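Local coordinates for protein glycosyltransferase (PDB 7MI0) that probably transfers sugar units onto an acceptor, as a GT-B-type glycosyltransferase of the group 1 family, at residues E41-H51 and L378-Y389. Numbering follows the deposited sequence.
Sequences EVAKYLKILGH and LNLMLRKNLEIY
Leu382 is the main bump on helix 378-389, and it fits the hollow between Glu41, Val42 and, one turn on from Glu41, Tyr45. Its CD2 sits 3.6 Å from the carbonyl O of Glu41 and also meets Val42 CG2, while CD1 lies against Tyr45 CB. The CB of Leu382 covers one face of the Tyr45 ring, a CH-pi contact 3.8 Å from the centroid and 19° off the normal; Leu49 CD1 covers the opposite face. With CG anti to the backbone N (chi1 -178°), the ring runs alongside Leu382 until its OH comes up to Arg383 CG, and Leu386 CB sits at the ring edge.

The axes of helix segments 41-48 and 378-389 cross at -71°, 10.0 Å apart at their closest. Although helix 378-393 comes at the C-terminal end of the chain, after the second sheet, it packs back over the N-terminal domain, the crossover familiar from GT-B glycosyltransferases. Beneath the contact, Leu46 and Tyr389 both rest on Ile23 of strand 22-26.

Further along, Leu386 is the second bump. Its CD1 slides past Leu46 CD2 at 3.6 Å and also touches the ring of His51, whose ND1 is hydrogen-bonded to the backbone of Tyr21; its CD2 meets Leu49 CD1 tip to tip at 3.7 Å. Val42 sits between Asn385 and Tyr389: CG2 comes against the Asn385 amide at ND2, CG1 at the edge of the phenol, whose OH is hydrogen-bonded to His106. At the other end Leu378 lies across the bent Glu41 chain at about a right angle, CD1 against CB and CD2 3.5 Å from OE1, while OE2 forms a salt bridge with Arg37.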
ATOM      1  N   GLU A  41       8.130   6.688  -6.370  1.00 48.60           N
ATOM      2  CA  GLU A  41       9.184   6.817  -5.376  1.00 48.12           C
ATOM      3  C   GLU A  41      10.470   6.151  -5.846  1.00 48.39           C
ATOM      4  O   GLU A  41      11.564   6.660  -5.577  1.00 51.97           O
ATOM      5  CB  GLU A  41       8.722   6.243  -4.032  1.00 48.67           C
ATOM      6  CG  GLU A  41       7.627   7.057  -3.318  1.00 50.03           C
ATOM      7  CD  GLU A  41       7.987   8.528  -3.123  1.00 61.93           C
ATOM      8  OE1 GLU A  41       9.161   8.832  -2.808  1.00 63.27           O
ATOM      9  OE2 GLU A  41       7.093   9.388  -3.292  1.00 64.28           O
ATOM     10  N   VAL A  42      10.365   5.034  -6.569  1.00 45.97           N
ATOM     11  CA  VAL A  42      11.565   4.377  -7.072  1.00 41.25           C
ATOM     12  C   VAL A  42      12.196   5.202  -8.183  1.00 47.61           C
ATOM     13  O   VAL A  42      13.424   5.322  -8.267  1.00 47.30           O
ATOM     14  CB  VAL A  42      11.241   2.946  -7.536  1.00 40.95           C
ATOM     15  CG1 VAL A  42      12.361   2.397  -8.403  1.00 44.20           C
ATOM     16  CG2 VAL A  42      11.027   2.045  -6.341  1.00 39.42           C
ATOM     17  N   ALA A  43      11.370   5.790  -9.050  1.00 52.50           N
ATOM     18  CA  ALA A  43      11.890   6.647 -10.111  1.00 48.26           C
ATOM     19  C   ALA A  43      12.642   7.843  -9.531  1.00 56.27           C
ATOM     20  O   ALA A  43      13.784   8.118  -9.917  1.00 55.58           O
ATOM     21  CB  ALA A  43      10.746   7.106 -11.011  1.00 44.00           C
ATOM     22  N   LYS A  44      12.011   8.562  -8.593  1.00 54.26           N
ATOM     23  CA  LYS A  44      12.667   9.695  -7.943  1.00 51.78           C
ATOM     24  C   LYS A  44      13.997   9.286  -7.329  1.00 51.07           C
ATOM     25  O   LYS A  44      14.996  10.006  -7.450  1.00 53.65           O
ATOM     26  CB  LYS A  44      11.758  10.287  -6.866  1.00 51.28           C
ATOM     27  CG  LYS A  44      10.633  11.160  -7.388  1.00 58.58           C
ATOM     28  CD  LYS A  44       9.631  11.481  -6.288  1.00 56.36           C
ATOM     29  CE  LYS A  44      10.286  12.222  -5.143  1.00 66.22           C
ATOM     30  NZ  LYS A  44       9.348  12.379  -4.003  1.00 80.75           N
ATOM     31  N   TYR A  45      14.022   8.134  -6.662  1.00 50.87           N
ATOM     32  CA  TYR A  45      15.241   7.655  -6.018  1.00 52.61           C
ATOM     33  C   TYR A  45      16.324   7.347  -7.046  1.00 54.41           C
ATOM     34  O   TYR A  45      17.492   7.710  -6.854  1.00 56.17           O
ATOM     35  CB  TYR A  45      14.909   6.425  -5.179  1.00 46.73           C
ATOM     36  CG  TYR A  45      16.049   5.829  -4.401  1.00 47.76           C
ATOM     37  CD1 TYR A  45      16.732   6.571  -3.451  1.00 50.48           C
ATOM     38  CD2 TYR A  45      16.412   4.502  -4.586  1.00 50.05           C
ATOM     39  CE1 TYR A  45      17.766   6.015  -2.722  1.00 51.23           C
ATOM     40  CE2 TYR A  45      17.438   3.934  -3.862  1.00 51.92           C
ATOM     41  CZ  TYR A  45      18.112   4.691  -2.928  1.00 50.49           C
ATOM     42  OH  TYR A  45      19.139   4.120  -2.207  1.00 52.26           O
ATOM     43  N   LEU A  46      15.950   6.694  -8.149  1.00 52.16           N
ATOM     44  CA  LEU A  46      16.911   6.426  -9.213  1.00 53.49           C
ATOM     45  C   LEU A  46      17.481   7.720  -9.785  1.00 63.28           C
ATOM     46  O   LEU A  46      18.672   7.788 -10.113  1.00 67.09           O
ATOM     47  CB  LEU A  46      16.251   5.588 -10.309  1.00 54.73           C
ATOM     48  CG  LEU A  46      15.927   4.130  -9.969  1.00 51.58           C
ATOM     49  CD1 LEU A  46      14.927   3.543 -10.952  1.00 43.57           C
ATOM     50  CD2 LEU A  46      17.197   3.304  -9.953  1.00 48.54           C
ATOM     51  N   LYS A  47      16.650   8.763  -9.904  1.00 60.32           N
ATOM     52  CA  LYS A  47      17.134  10.050 -10.404  1.00 59.78           C
ATOM     53  C   LYS A  47      18.234  10.611  -9.512  1.00 65.28           C
ATOM     54  O   LYS A  47      19.298  11.010 -10.001  1.00 66.62           O
ATOM     55  CB  LYS A  47      15.985  11.051 -10.509  1.00 61.50           C
ATOM     56  CG  LYS A  47      15.321  11.101 -11.868  1.00 74.89           C
ATOM     57  CD  LYS A  47      14.492  12.368 -12.035  1.00 77.77           C
ATOM     58  CE  LYS A  47      15.336  13.608 -11.791  1.00 79.10           C
ATOM     59  NZ  LYS A  47      14.670  14.842 -12.295  1.00 89.19           N
ATOM     60  N   ILE A  48      17.987  10.650  -8.196  1.00 62.63           N
ATOM     61  CA  ILE A  48      18.938  11.240  -7.254  1.00 61.80           C
ATOM     62  C   ILE A  48      20.285  10.541  -7.347  1.00 66.64           C
ATOM     63  O   ILE A  48      21.341  11.184  -7.288  1.00 75.58           O
ATOM     64  CB  ILE A  48      18.373  11.180  -5.823  1.00 63.30           C
ATOM     65  CG1 ILE A  48      17.155  12.090  -5.684  1.00 66.16           C
ATOM     66  CG2 ILE A  48      19.429  11.566  -4.812  1.00 61.52           C
ATOM     67  CD1 ILE A  48      16.411  11.900  -4.382  1.00 56.96           C
ATOM     68  N   LEU A  49      20.272   9.221  -7.501  1.00 64.27           N
ATOM     69  CA  LEU A  49      21.501   8.447  -7.593  1.00 67.87           C
ATOM     70  C   LEU A  49      22.163   8.524  -8.965  1.00 70.30           C
ATOM     71  O   LEU A  49      23.183   7.859  -9.181  1.00 68.24           O
ATOM     72  CB  LEU A  49      21.212   6.990  -7.233  1.00 62.29           C
ATOM     73  CG  LEU A  49      20.759   6.820  -5.784  1.00 59.87           C
ATOM     74  CD1 LEU A  49      20.261   5.407  -5.545  1.00 54.49           C
ATOM     75  CD2 LEU A  49      21.902   7.160  -4.845  1.00 60.37           C
ATOM     76  N   GLY A  50      21.626   9.319  -9.888  1.00 66.30           N
ATOM     77  CA  GLY A  50      22.197   9.413 -11.214  1.00 66.54           C
ATOM     78  C   GLY A  50      21.849   8.275 -12.143  1.00 66.67           C
ATOM     79  O   GLY A  50      22.480   8.149 -13.199  1.00 67.26           O
ATOM     80  N   HIS A  51      20.892   7.426 -11.775  1.00 61.54           N
ATOM     81  CA  HIS A  51      20.351   6.429 -12.684  1.00 60.35           C
ATOM     82  C   HIS A  51      19.246   7.058 -13.527  1.00 59.82           C
ATOM     83  O   HIS A  51      18.766   8.156 -13.245  1.00 63.46           O
ATOM     84  CB  HIS A  51      19.822   5.215 -11.917  1.00 58.22           C
ATOM     85  CG  HIS A  51      20.850   4.545 -11.062  1.00 64.15           C
ATOM     86  ND1 HIS A  51      21.979   3.951 -11.585  1.00 66.96           N
ATOM     87  CD2 HIS A  51      20.927   4.379  -9.720  1.00 63.39           C
ATOM     88  CE1 HIS A  51      22.706   3.449 -10.603  1.00 62.25           C
ATOM     89  NE2 HIS A  51      22.089   3.694  -9.461  1.00 61.81           N
ATOM     90  N   LEU A 378      10.212   3.966   3.926  1.00 39.70           N
ATOM     91  CA  LEU A 378      10.373   4.098   2.482  1.00 40.10           C
ATOM     92  C   LEU A 378      11.843   4.027   2.096  1.00 43.16           C
ATOM     93  O   LEU A 378      12.201   3.441   1.067  1.00 44.93           O
ATOM     94  CB  LEU A 378       9.760   5.410   1.997  1.00 38.78           C
ATOM     95  CG  LEU A 378      10.043   5.827   0.552  1.00 35.39           C
ATOM     96  CD1 LEU A 378       9.374   4.889  -0.424  1.00 38.45           C
ATOM     97  CD2 LEU A 378       9.585   7.242   0.308  1.00 38.89           C
ATOM     98  N   ASN A 379      12.710   4.607   2.927  1.00 46.84           N
ATOM     99  CA  ASN A 379      14.140   4.604   2.643  1.00 45.58           C
ATOM    100  C   ASN A 379      14.673   3.187   2.439  1.00 42.24           C
ATOM    101  O   ASN A 379      15.432   2.934   1.498  1.00 40.53           O
ATOM    102  CB  ASN A 379      14.880   5.303   3.780  1.00 46.31           C
ATOM    103  CG  ASN A 379      16.083   6.063   3.299  1.00 65.20           C
ATOM    104  OD1 ASN A 379      17.132   5.475   3.021  1.00 68.96           O
ATOM    105  ND2 ASN A 379      15.942   7.382   3.184  1.00 71.18           N
ATOM    106  N   LEU A 380      14.284   2.247   3.305  1.00 43.42           N
ATOM    107  CA  LEU A 380      14.754   0.870   3.174  1.00 38.82           C
ATOM    108  C   LEU A 380      14.088   0.158   2.000  1.00 45.17           C
ATOM    109  O   LEU A 380      14.719  -0.680   1.343  1.00 44.41           O
ATOM    110  CB  LEU A 380      14.507   0.114   4.479  1.00 38.18           C
ATOM    111  CG  LEU A 380      14.834  -1.374   4.611  1.00 39.62           C
ATOM    112  CD1 LEU A 380      16.319  -1.650   4.490  1.00 37.54           C
ATOM    113  CD2 LEU A 380      14.309  -1.900   5.937  1.00 42.74           C
ATOM    114  N   MET A 381      12.822   0.476   1.720  1.00 44.37           N
ATOM    115  CA  MET A 381      12.165  -0.076   0.542  1.00 35.79           C
ATOM    116  C   MET A 381      12.921   0.306  -0.721  1.00 37.04           C
ATOM    117  O   MET A 381      13.214  -0.545  -1.568  1.00 40.89           O
ATOM    118  CB  MET A 381      10.716   0.414   0.472  1.00 38.94           C
ATOM    119  CG  MET A 381       9.810  -0.414  -0.432  1.00 41.62           C
ATOM    120  SD  MET A 381       8.305   0.456  -0.923  1.00 48.58           S
ATOM    121  CE  MET A 381       9.007   1.618  -2.099  1.00 39.60           C
ATOM    122  N   LEU A 382      13.248   1.592  -0.859  1.00 41.02           N
ATOM    123  CA  LEU A 382      13.946   2.060  -2.052  1.00 40.80           C
ATOM    124  C   LEU A 382      15.301   1.379  -2.206  1.00 45.21           C
ATOM    125  O   LEU A 382      15.686   0.988  -3.317  1.00 40.28           O
ATOM    126  CB  LEU A 382      14.106   3.581  -2.000  1.00 39.67           C
ATOM    127  CG  LEU A 382      12.816   4.404  -1.986  1.00 40.78           C
ATOM    128  CD1 LEU A 382      13.123   5.886  -2.065  1.00 37.16           C
ATOM    129  CD2 LEU A 382      11.896   3.982  -3.120  1.00 43.78           C
ATOM    130  N   ARG A 383      16.027   1.203  -1.094  1.00 42.18           N
ATOM    131  CA  ARG A 383      17.352   0.593  -1.155  1.00 40.56           C
ATOM    132  C   ARG A 383      17.267  -0.897  -1.474  1.00 39.66           C
ATOM    133  O   ARG A 383      18.110  -1.426  -2.207  1.00 40.54           O
ATOM    134  CB  ARG A 383      18.100   0.837   0.159  1.00 45.11           C
ATOM    135  CG  ARG A 383      18.435   2.312   0.389  1.00 50.40           C
ATOM    136  CD  ARG A 383      18.857   2.616   1.817  1.00 60.91           C
ATOM    137  NE  ARG A 383      20.201   3.183   1.877  1.00 73.40           N
ATOM    138  CZ  ARG A 383      21.280   2.526   2.288  1.00 72.99           C
ATOM    139  NH1 ARG A 383      21.208   1.277   2.728  1.00 63.61           N
ATOM    140  NH2 ARG A 383      22.460   3.141   2.266  1.00 64.55           N
ATOM    141  N   LYS A 384      16.256  -1.591  -0.947  1.00 39.77           N
ATOM    142  CA  LYS A 384      16.079  -2.988  -1.322  1.00 36.03           C
ATOM    143  C   LYS A 384      15.779  -3.130  -2.809  1.00 43.56           C
ATOM    144  O   LYS A 384      16.167  -4.130  -3.426  1.00 46.04           O
ATOM    145  CB  LYS A 384      14.972  -3.625  -0.490  1.00 37.53           C
ATOM    146  CG  LYS A 384      15.317  -3.808   0.972  1.00 36.20           C
ATOM    147  CD  LYS A 384      14.206  -4.554   1.677  1.00 40.93           C
ATOM    148  CE  LYS A 384      14.466  -4.703   3.156  1.00 36.47           C
ATOM    149  NZ  LYS A 384      13.250  -5.198   3.848  1.00 40.34           N
ATOM    150  N   ASN A 385      15.106  -2.142  -3.406  1.00 39.59           N
ATOM    151  CA  ASN A 385      14.873  -2.182  -4.845  1.00 41.67           C
ATOM    152  C   ASN A 385      16.174  -2.055  -5.623  1.00 42.14           C
ATOM    153  O   ASN A 385      16.390  -2.771  -6.607  1.00 43.16           O
ATOM    154  CB  ASN A 385      13.909  -1.073  -5.259  1.00 40.99           C
ATOM    155  CG  ASN A 385      12.489  -1.559  -5.372  1.00 41.62           C
ATOM    156  OD1 ASN A 385      12.130  -2.236  -6.334  1.00 42.64           O
ATOM    157  ND2 ASN A 385      11.668  -1.221  -4.386  1.00 45.05           N
ATOM    158  N   LEU A 386      17.044  -1.135  -5.209  1.00 42.32           N
ATOM    159  CA  LEU A 386      18.305  -0.954  -5.916  1.00 42.29           C
ATOM    160  C   LEU A 386      19.197  -2.179  -5.777  1.00 47.36           C
ATOM    161  O   LEU A 386      19.931  -2.520  -6.712  1.00 49.08           O
ATOM    162  CB  LEU A 386      19.013   0.292  -5.395  1.00 42.51           C
ATOM    163  CG  LEU A 386      20.008   0.957  -6.342  1.00 51.03           C
ATOM    164  CD1 LEU A 386      19.263   1.790  -7.356  1.00 54.46           C
ATOM    165  CD2 LEU A 386      21.005   1.809  -5.572  1.00 62.21           C
ATOM    166  N   GLU A 387      19.134  -2.859  -4.628  1.00 43.98           N
ATOM    167  CA  GLU A 387      19.937  -4.061  -4.429  1.00 46.25           C
ATOM    168  C   GLU A 387      19.537  -5.162  -5.406  1.00 50.47           C
ATOM    169  O   GLU A 387      20.397  -5.785  -6.044  1.00 52.65           O
ATOM    170  CB  GLU A 387      19.803  -4.543  -2.986  1.00 44.83           C
ATOM    171  CG  GLU A 387      20.385  -3.586  -1.970  1.00 41.04           C
ATOM    172  CD  GLU A 387      21.899  -3.462  -2.075  1.00 45.62           C
ATOM    173  OE1 GLU A 387      22.588  -4.484  -1.866  1.00 43.41           O
ATOM    174  OE2 GLU A 387      22.397  -2.345  -2.358  1.00 44.04           O
ATOM    175  N   ILE A 388      18.230  -5.411  -5.542  1.00 46.53           N
ATOM    176  CA  ILE A 388      17.779  -6.457  -6.456  1.00 47.91           C
ATOM    177  C   ILE A 388      18.104  -6.084  -7.901  1.00 51.12           C
ATOM    178  O   ILE A 388      18.358  -6.968  -8.731  1.00 51.70           O
ATOM    179  CB  ILE A 388      16.278  -6.754  -6.247  1.00 44.55           C
ATOM    180  CG1 ILE A 388      15.900  -8.074  -6.903  1.00 50.02           C
ATOM    181  CG2 ILE A 388      15.404  -5.650  -6.804  1.00 43.73           C
ATOM    182  CD1 ILE A 388      16.602  -9.256  -6.303  1.00 60.83           C
ATOM    183  N   TYR A 389      18.132  -4.786  -8.223  1.00 47.79           N
ATOM    184  CA  TYR A 389      18.612  -4.365  -9.537  1.00 48.63           C
ATOM    185  C   TYR A 389      20.057  -4.791  -9.741  1.00 51.67           C
ATOM    186  O   TYR A 389      20.415  -5.335 -10.792  1.00 52.97           O
ATOM    187  CB  TYR A 389      18.484  -2.848  -9.699  1.00 48.47           C
ATOM    188  CG  TYR A 389      17.066  -2.341  -9.834  1.00 48.39           C
ATOM    189  CD1 TYR A 389      16.050  -3.177 -10.277  1.00 46.71           C
ATOM    190  CD2 TYR A 389      16.741  -1.021  -9.518  1.00 44.68           C
ATOM    191  CE1 TYR A 389      14.750  -2.723 -10.396  1.00 45.94           C
ATOM    192  CE2 TYR A 389      15.440  -0.557  -9.638  1.00 43.96           C
ATOM    193  CZ  TYR A 389      14.450  -1.417 -10.078  1.00 44.56           C
ATOM    194  OH  TYR A 389      13.156  -0.980 -10.206  1.00 44.09           O
TER